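Local coordinates for protein V-type ATP synthase subunit F (Archaeoglobus fulgidus, PDB 2I4R) that probably serves as a subunit of the rotary A-type ATP synthase, which makes ATP from ADP using a proton gradient across the membrane, at residues P18-G23 with V56-Q61; Y33-D38 with V42-D47; E46-R51 with P81-V86. All coordinates share one frame; numbering follows the deposited sequence.

Contact 1: residues P18-G23 with V56-Q61; sequences PDFTIG and VVIMKQ
Phe20 of helix 18-26 reaches across to strand 54-60 and meets Ile58 and Lys60 with different parts of its ring. With CG anti to the backbone N (chi1 -179°), the ring points at the strand. Phe20 CZ, the far end of the ring, lies 4.0 Å from Ile58 CG2, a methyl that comes in at the ring edge, near its plane, while the two side chains cross at about a right angle. Lys60 does otherwise: its side chain runs past the ring in the opposite direction, and CG and CD follow the CD2-CE2 side, with Lys60 CD 3.8 Å from Phe20 CD2. Bends at chi2 (-103°) and at the next two torsions turn this chain along the ring, and its NZ ends in a salt bridge with Asp17. Phe20 also touches Val14, Val86 and the ring of Phe24. A serine in place of Phe20 would probably open a gap between helix and sheet and leave Ile58 CG2 and the methylenes of Lys60 without their aromatic cover. No hydrogen bond crosses between the two segments, consistent with a contact held mainly by apolar burial, while the lysine's charge is probably balanced by Asp17.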
loop_
_atom_site.group_PDB
_atom_site.type_symbol
_atom_site.label_atom_id
_atom_site.label_comp_id
_atom_site.label_asym_id
_atom_site.label_seq_id
_atom_site.Cartn_x
_atom_site.Cartn_y
_atom_site.Cartn_z
ATOM N N PRO B 18 2.596 17.070 -3.349
ATOM C CA PRO B 18 1.316 17.594 -3.851
ATOM C C PRO B 18 0.706 16.849 -5.054
ATOM O O PRO B 18 -0.514 16.749 -5.166
ATOM C CB PRO B 18 1.644 19.056 -4.158
ATOM C CG PRO B 18 3.126 19.000 -4.495
ATOM C CD PRO B 18 3.641 18.105 -3.406
ATOM N N ASP B 19 1.552 16.338 -5.943
ATOM C CA ASP B 19 1.088 15.595 -7.112
ATOM C C ASP B 19 0.489 14.262 -6.686
ATOM O O ASP B 19 -0.426 13.748 -7.321
ATOM C CB ASP B 19 2.256 15.321 -8.062
ATOM C CG ASP B 19 2.195 16.153 -9.327
ATOM O OD1 ASP B 19 1.851 17.351 -9.224
ATOM O OD2 ASP B 19 2.503 15.606 -10.416
ATOM N N PHE B 20 1.028 13.704 -5.609
ATOM C CA PHE B 20 0.585 12.428 -5.076
ATOM C C PHE B 20 -0.666 12.573 -4.230
ATOM O O PHE B 20 -1.483 11.663 -4.176
ATOM C CB PHE B 20 1.718 11.819 -4.242
ATOM C CG PHE B 20 1.401 10.464 -3.646
ATOM C CD1 PHE B 20 0.650 10.350 -2.484
ATOM C CD2 PHE B 20 1.902 9.309 -4.222
ATOM C CE1 PHE B 20 0.410 9.113 -1.904
ATOM C CE2 PHE B 20 1.663 8.069 -3.645
ATOM C CZ PHE B 20 0.917 7.974 -2.484
ATOM N N THR B 21 -0.826 13.721 -3.582
ATOM C CA THR B 21 -1.970 13.957 -2.707
ATOM C C THR B 21 -3.307 14.316 -3.380
ATOM O O THR B 21 -4.370 13.874 -2.924
ATOM C CB THR B 21 -1.598 15.028 -1.681
ATOM N N ILE B 22 -3.258 15.106 -4.454
ATOM C CA ILE B 22 -4.471 15.552 -5.162
ATOM C C ILE B 22 -5.483 14.487 -5.473
ATOM O O ILE B 22 -6.668 14.686 -5.241
ATOM C CB ILE B 22 -4.160 16.265 -6.501
ATOM C CG1 ILE B 22 -2.832 15.755 -7.065
ATOM C CG2 ILE B 22 -4.219 17.776 -6.311
ATOM C CD1 ILE B 22 -2.219 16.670 -8.105
ATOM N N GLY B 23 -5.027 13.369 -6.021
ATOM C CA GLY B 23 -5.960 12.307 -6.337
ATOM C C GLY B 23 -6.826 11.901 -5.149
ATOM O O GLY B 23 -8.009 11.587 -5.313
ATOM N N VAL B 56 -4.903 3.990 9.176
ATOM C CA VAL B 56 -4.124 3.603 8.012
ATOM C C VAL B 56 -3.458 4.845 7.429
ATOM O O VAL B 56 -3.999 5.950 7.519
ATOM C CB VAL B 56 -5.032 2.978 6.903
ATOM C CG1 VAL B 56 -4.191 2.510 5.733
ATOM C CG2 VAL B 56 -5.848 1.827 7.466
ATOM N N VAL B 57 -2.278 4.669 6.840
ATOM C CA VAL B 57 -1.585 5.781 6.207
ATOM C C VAL B 57 -0.926 5.313 4.919
ATOM O O VAL B 57 -0.133 4.380 4.920
ATOM C CB VAL B 57 -0.536 6.433 7.170
ATOM C CG1 VAL B 57 0.097 5.378 8.031
ATOM C CG2 VAL B 57 0.535 7.200 6.374
ATOM N N ILE B 58 -1.301 5.960 3.820
ATOM C CA ILE B 58 -0.766 5.661 2.490
ATOM C C ILE B 58 0.549 6.410 2.298
ATOM O O ILE B 58 0.664 7.575 2.679
ATOM C CB ILE B 58 -1.707 6.147 1.358
ATOM C CG1 ILE B 58 -3.149 5.708 1.617
ATOM C CG2 ILE B 58 -1.212 5.617 0.027
ATOM C CD1 ILE B 58 -3.380 4.239 1.439
HETATM N N MSE B 59 1.532 5.763 1.685
HETATM C CA MSE B 59 2.812 6.415 1.454
HETATM C C MSE B 59 3.593 5.826 0.299
HETATM O O MSE B 59 3.360 4.694 -0.116
HETATM C CB MSE B 59 3.697 6.308 2.685
HETATM C CG MSE B 59 3.573 7.412 3.702
HETATM SE SE MSE B 59 5.275 7.512 4.618
HETATM C CE MSE B 59 5.365 5.703 5.323
ATOM N N LYS B 60 4.541 6.606 -0.206
ATOM C CA LYS B 60 5.395 6.151 -1.281
ATOM C C LYS B 60 6.321 5.119 -0.650
ATOM O O LYS B 60 6.812 5.307 0.461
ATOM C CB LYS B 60 6.200 7.320 -1.840
ATOM C CG LYS B 60 5.370 8.321 -2.621
ATOM C CD LYS B 60 5.555 8.144 -4.131
ATOM C CE LYS B 60 6.436 9.244 -4.715
ATOM N NZ LYS B 60 5.837 10.607 -4.512
ATOM N N GLN B 61 6.551 4.023 -1.357
ATOM C CA GLN B 61 7.402 2.961 -0.844
ATOM C C GLN B 61 8.814 3.489 -0.673
ATOM O O GLN B 61 9.632 2.911 0.038
ATOM C CB GLN B 61 7.387 1.787 -1.819
ATOM C CG GLN B 61 7.705 0.442 -1.197
ATOM C CD GLN B 61 7.245 -0.716 -2.077
ATOM O OE1 GLN B 61 7.696 -0.865 -3.220
ATOM N NE2 GLN B 61 6.337 -1.537 -1.552
#

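Contact 2: residues Y33-D38 with V42-D47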
loop_
_atom_site.group_PDB
_atom_site.type_symbol
_atom_site.label_atom_id
_atom_site.label_comp_id
_atom_site.label_asym_id
_atom_site.label_seq_id
_atom_site.Cartn_x
_atom_site.Cartn_y
_atom_site.Cartn_z
ATOM N N TYR B 33 -1.099 14.777 4.470
ATOM C CA TYR B 33 0.107 15.497 4.879
ATOM C C TYR B 33 0.939 15.842 3.637
ATOM O O TYR B 33 1.562 14.951 3.065
ATOM C CB TYR B 33 0.981 14.620 5.776
ATOM C CG TYR B 33 0.511 14.417 7.197
ATOM C CD1 TYR B 33 0.992 15.223 8.239
ATOM C CD2 TYR B 33 -0.400 13.398 7.514
ATOM C CE1 TYR B 33 0.572 15.019 9.561
ATOM C CE2 TYR B 33 -0.821 13.187 8.836
ATOM C CZ TYR B 33 -0.337 14.001 9.846
ATOM O OH TYR B 33 -0.801 13.823 11.127
ATOM N N GLU B 34 0.961 17.111 3.221
ATOM C CA GLU B 34 1.754 17.530 2.050
ATOM C C GLU B 34 3.229 17.448 2.414
ATOM O O GLU B 34 3.650 17.980 3.439
ATOM C CB GLU B 34 1.424 18.967 1.651
ATOM C CG GLU B 34 -0.023 19.192 1.241
ATOM C CD GLU B 34 -0.305 18.737 -0.176
ATOM O OE1 GLU B 34 0.064 17.592 -0.520
ATOM O OE2 GLU B 34 -0.901 19.526 -0.945
ATOM N N VAL B 35 4.020 16.803 1.567
ATOM C CA VAL B 35 5.428 16.635 1.873
ATOM C C VAL B 35 6.389 16.670 0.688
ATOM O O VAL B 35 6.077 16.219 -0.406
ATOM C CB VAL B 35 5.623 15.320 2.655
ATOM C CG1 VAL B 35 6.947 14.680 2.305
ATOM C CG2 VAL B 35 5.532 15.601 4.147
ATOM N N THR B 36 7.579 17.197 0.938
ATOM C CA THR B 36 8.612 17.306 -0.075
ATOM C C THR B 36 9.986 17.104 0.565
ATOM O O THR B 36 10.680 16.111 0.312
ATOM C CB THR B 36 8.557 18.683 -0.717
ATOM O OG1 THR B 36 8.273 19.654 0.297
ATOM C CG2 THR B 36 7.477 18.733 -1.784
ATOM N N SER B 37 10.370 18.051 1.408
ATOM C CA SER B 37 11.654 17.996 2.083
ATOM C C SER B 37 11.810 16.714 2.871
ATOM O O SER B 37 10.892 16.307 3.578
ATOM C CB SER B 37 11.785 19.181 3.028
ATOM O OG SER B 37 11.416 20.376 2.361
ATOM N N ASP B 38 12.974 16.084 2.746
ATOM C CA ASP B 38 13.271 14.850 3.464
ATOM C C ASP B 38 12.903 14.972 4.933
ATOM O O ASP B 38 12.401 14.028 5.540
ATOM C CB ASP B 38 14.757 14.532 3.362
ATOM C CG ASP B 38 15.071 13.582 2.239
ATOM O OD1 ASP B 38 14.592 13.815 1.111
ATOM O OD2 ASP B 38 15.804 12.603 2.488
ATOM N N VAL B 42 9.899 12.819 7.313
ATOM C CA VAL B 42 10.145 12.230 8.619
ATOM C C VAL B 42 9.295 12.812 9.744
ATOM O O VAL B 42 8.849 12.079 10.624
ATOM C CB VAL B 42 11.634 12.359 8.990
ATOM C CG1 VAL B 42 11.906 11.660 10.308
ATOM C CG2 VAL B 42 12.493 11.769 7.883
ATOM N N LYS B 43 9.072 14.121 9.731
ATOM C CA LYS B 43 8.269 14.721 10.784
ATOM C C LYS B 43 6.836 14.258 10.627
ATOM O O LYS B 43 6.205 13.859 11.595
ATOM C CB LYS B 43 8.318 16.250 10.728
ATOM C CG LYS B 43 7.630 16.894 11.933
ATOM C CD LYS B 43 7.279 18.382 11.745
ATOM C CE LYS B 43 6.467 18.890 12.946
ATOM N NZ LYS B 43 5.904 20.249 12.763
ATOM N N ALA B 44 6.331 14.308 9.396
ATOM C CA ALA B 44 4.964 13.888 9.093
ATOM C C ALA B 44 4.718 12.495 9.626
ATOM O O ALA B 44 3.684 12.226 10.239
ATOM C CB ALA B 44 4.724 13.907 7.596
ATOM N N VAL B 45 5.668 11.605 9.391
ATOM C CA VAL B 45 5.522 10.251 9.874
ATOM C C VAL B 45 5.587 10.222 11.397
ATOM O O VAL B 45 4.920 9.422 12.041
ATOM C CB VAL B 45 6.602 9.353 9.297
ATOM C CG1 VAL B 45 6.387 7.929 9.760
ATOM C CG2 VAL B 45 6.578 9.450 7.789
ATOM N N GLU B 46 6.396 11.096 11.977
ATOM C CA GLU B 46 6.490 11.140 13.425
ATOM C C GLU B 46 5.145 11.629 13.921
ATOM O O GLU B 46 4.572 11.070 14.861
ATOM C CB GLU B 46 7.589 12.111 13.874
ATOM C CG GLU B 46 9.003 11.527 13.848
ATOM C CD GLU B 46 10.078 12.554 14.204
ATOM O OE1 GLU B 46 11.240 12.150 14.440
ATOM O OE2 GLU B 46 9.758 13.765 14.240
ATOM N N ASP B 47 4.642 12.669 13.264
ATOM C CA ASP B 47 3.374 13.268 13.630
ATOM C C ASP B 47 2.217 12.303 13.506
ATOM O O ASP B 47 1.370 12.225 14.394
ATOM C CB ASP B 47 3.107 14.506 12.777
ATOM C CG ASP B 47 4.187 15.569 12.938
ATOM O OD1 ASP B 47 4.539 15.910 14.097
ATOM O OD2 ASP B 47 4.681 16.065 11.898
#
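Tyr33 and Ala44 meet where strand 32-34 faces helix 38-50, the first half of a beta-alpha-beta crossover in a CheY-like parallel alpha/beta sheet of strand order 2-1-3-4. The chain leaves the strand, turns through residues 35-37 and returns as a helix that covers the strand it has just left. Tyr33 has the most surface buried by the contact. Its CG is anti to the carbonyl carbon (chi1 -75°), which lays the ring alongside the helix. The CD1 side meets the methyl of Ala44, with Tyr33 CD1 4.0 Å from Ala44 CB, and one face lies beneath the carbonyl O of Ala44, set off toward the rim. One turn further on, Asp47 CB approaches Tyr33 CE1 at 4.1 Å, and the aspartate carboxylate lies within 10° of parallel to the ring plane. The phenol end lies beside the helix backbone, where Tyr33 OH is hydrogen-bonded with Arg51 NH1, the arginine donating.

Ala44 is buried between two partners, since Val35 CG2 also touches its CB, at 3.9 Å. So small a side chain lets the helix backbone come close to the strand. Asp38 joins the contact through its backbone; its CB points away, and OD1 forms a salt bridge with Lys66. Ser37 holds the N-cap position, but its OG bonds to Glu40 OE1 instead of capping the helix. The first turn is closed by Val42 N, which gives its hydrogen to Asp38 O at 3.3 Å in a nearly straight bond, N-H...O 169°.

Contact 3: residues E46-R51 with P81-V86; sequences EDVLKR and PTFVSV
Leu49 and Val48, neighbours near the C-terminal end of helix 38-50, present two branched bumps to Phe83 of strand 82-86 and Pro81 just before it. Leu49 CD2 fits the angle between the phenylalanine ring and the proline ring, 4.1 Å from Phe83 CE1 and 4.4 Å from Pro81 CD. It meets the aromatic ring at the edge, near its plane, and the two side chains cross at about a right angle. Although the CB of Leu49 does not point straight at the strand, CG lies anti to the carbonyl carbon (chi1 -73°), and the branch beyond it brings CD2 back to the strand side. Val48, whose CB does point toward the strand, adds a second bump: its CG1 comes obliquely to the end of the ring, 4.3 Å from Phe83 CZ. The outer end of Phe83 is thus met by one methyl from each of two successive helix residues. Pro81, preceded by a cis peptide bond, offers its CD to the leucine methyl just before the strand begins.

Every contact across the two segments is apolar. Around it, Leu71 and Ile75 of helix 69-77 pack on Leu49, and Ile75 also reaches Phe83, while Val57 and Met59 of strand 54-60 lie against the same ring. Strand 82-86 then pairs antiparallel with a strand of the second subunit, which carries the sheet across the interface.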
loop_
_atom_site.group_PDB
_atom_site.type_symbol
_atom_site.label_atom_id
_atom_site.label_comp_id
_atom_site.label_asym_id
_atom_site.label_seq_id
_atom_site.Cartn_x
_atom_site.Cartn_y
_atom_site.Cartn_z
ATOM N N GLU B 46 6.396 11.096 11.977
ATOM C CA GLU B 46 6.490 11.140 13.425
ATOM C C GLU B 46 5.145 11.629 13.921
ATOM O O GLU B 46 4.572 11.070 14.861
ATOM C CB GLU B 46 7.589 12.111 13.874
ATOM C CG GLU B 46 9.003 11.527 13.848
ATOM C CD GLU B 46 10.078 12.554 14.204
ATOM O OE1 GLU B 46 11.240 12.150 14.440
ATOM O OE2 GLU B 46 9.758 13.765 14.240
ATOM N N ASP B 47 4.642 12.669 13.264
ATOM C CA ASP B 47 3.374 13.268 13.630
ATOM C C ASP B 47 2.217 12.303 13.506
ATOM O O ASP B 47 1.370 12.225 14.394
ATOM C CB ASP B 47 3.107 14.506 12.777
ATOM C CG ASP B 47 4.187 15.569 12.938
ATOM O OD1 ASP B 47 4.539 15.910 14.097
ATOM O OD2 ASP B 47 4.681 16.065 11.898
ATOM N N VAL B 48 2.176 11.552 12.415
ATOM C CA VAL B 48 1.080 10.619 12.236
ATOM C C VAL B 48 1.130 9.519 13.296
ATOM O O VAL B 48 0.108 8.948 13.668
ATOM C CB VAL B 48 1.097 10.015 10.813
ATOM C CG1 VAL B 48 2.188 8.996 10.694
ATOM C CG2 VAL B 48 -0.251 9.418 10.492
ATOM N N LEU B 49 2.323 9.242 13.806
ATOM C CA LEU B 49 2.485 8.213 14.830
ATOM C C LEU B 49 2.082 8.730 16.199
ATOM O O LEU B 49 1.696 7.951 17.065
ATOM C CB LEU B 49 3.932 7.710 14.866
ATOM C CG LEU B 49 4.329 6.825 13.679
ATOM C CD1 LEU B 49 5.831 6.709 13.584
ATOM C CD2 LEU B 49 3.691 5.467 13.830
ATOM N N LYS B 50 2.165 10.041 16.398
ATOM C CA LYS B 50 1.784 10.619 17.682
ATOM C C LYS B 50 0.268 10.638 17.809
ATOM O O LYS B 50 -0.267 10.698 18.915
ATOM C CB LYS B 50 2.321 12.049 17.826
ATOM C CG LYS B 50 3.822 12.151 18.027
ATOM C CD LYS B 50 4.182 13.373 18.874
ATOM C CE LYS B 50 3.805 14.693 18.188
ATOM N NZ LYS B 50 3.653 15.831 19.159
ATOM N N ARG B 51 -0.420 10.578 16.673
ATOM C CA ARG B 51 -1.879 10.600 16.653
ATOM C C ARG B 51 -2.507 9.322 17.189
ATOM O O ARG B 51 -1.882 8.259 17.186
ATOM C CB ARG B 51 -2.376 10.884 15.234
ATOM C CG ARG B 51 -2.009 12.267 14.778
ATOM C CD ARG B 51 -2.437 12.532 13.372
ATOM N NE ARG B 51 -3.815 12.117 13.146
ATOM C CZ ARG B 51 -4.465 12.299 12.001
ATOM N NH1 ARG B 51 -3.860 12.895 10.983
ATOM N NH2 ARG B 51 -5.712 11.869 11.875
ATOM N N PRO B 81 -1.177 2.805 13.313
ATOM C CA PRO B 81 -1.909 2.538 12.074
ATOM C C PRO B 81 -1.202 1.536 11.168
ATOM O O PRO B 81 0.002 1.327 11.264
ATOM C CB PRO B 81 -1.972 3.908 11.428
ATOM C CG PRO B 81 -0.608 4.442 11.757
ATOM C CD PRO B 81 -0.475 4.099 13.229
ATOM N N THR B 82 -1.969 0.921 10.283
ATOM C CA THR B 82 -1.426 -0.023 9.331
ATOM C C THR B 82 -0.874 0.812 8.187
ATOM O O THR B 82 -1.612 1.569 7.557
ATOM C CB THR B 82 -2.530 -0.950 8.782
ATOM O OG1 THR B 82 -3.053 -1.750 9.850
ATOM C CG2 THR B 82 -1.991 -1.849 7.683
ATOM N N PHE B 83 0.423 0.701 7.929
ATOM C CA PHE B 83 1.012 1.450 6.834
ATOM C C PHE B 83 0.772 0.741 5.514
ATOM O O PHE B 83 0.823 -0.486 5.439
ATOM C CB PHE B 83 2.509 1.662 7.058
ATOM C CG PHE B 83 2.811 2.788 7.990
ATOM C CD1 PHE B 83 2.548 2.669 9.354
ATOM C CD2 PHE B 83 3.276 4.004 7.501
ATOM C CE1 PHE B 83 2.737 3.752 10.222
ATOM C CE2 PHE B 83 3.470 5.096 8.357
ATOM C CZ PHE B 83 3.197 4.968 9.721
ATOM N N VAL B 84 0.479 1.528 4.486
ATOM C CA VAL B 84 0.226 1.017 3.143
ATOM C C VAL B 84 1.237 1.746 2.256
ATOM O O VAL B 84 1.225 2.974 2.178
ATOM C CB VAL B 84 -1.231 1.343 2.713
ATOM C CG1 VAL B 84 -1.525 0.809 1.332
ATOM C CG2 VAL B 84 -2.192 0.749 3.700
ATOM N N SER B 85 2.125 1.006 1.599
ATOM C CA SER B 85 3.141 1.658 0.776
ATOM C C SER B 85 2.991 1.471 -0.720
ATOM O O SER B 85 3.064 0.357 -1.239
ATOM C CB SER B 85 4.535 1.198 1.198
ATOM O OG SER B 85 4.739 -0.143 0.805
ATOM N N VAL B 86 2.806 2.593 -1.401
ATOM C CA VAL B 86 2.639 2.620 -2.840
ATOM C C VAL B 86 3.961 2.281 -3.518
ATOM O O VAL B 86 4.856 3.119 -3.615
ATOM C CB VAL B 86 2.147 4.016 -3.312
ATOM C CG1 VAL B 86 1.986 4.036 -4.813
ATOM C CG2 VAL B 86 0.825 4.352 -2.647
#

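How the contacts relate
Contact 3 is the buried one of the three; contacts 1 and 2 are partly buried and have polar groups at their margins. Contacts 2 and 3 share helix 38-50, its middle turned to strand 32-34 and its end to strand 82-86, so that one helix spans the two outer strands of this chain's sheet. Contact 1 puts helix 18-26 against the other face of that sheet: Ile58 looks to this helix, whereas neighbouring Met59 packs on Val45 of helix 38-50. Chemistry follows place. Contact 1 adds a lysine bridged to Asp17, and contact 2 alone includes a backbone hydrogen bond between its segments, whereas contact 3 has no polar pair across it.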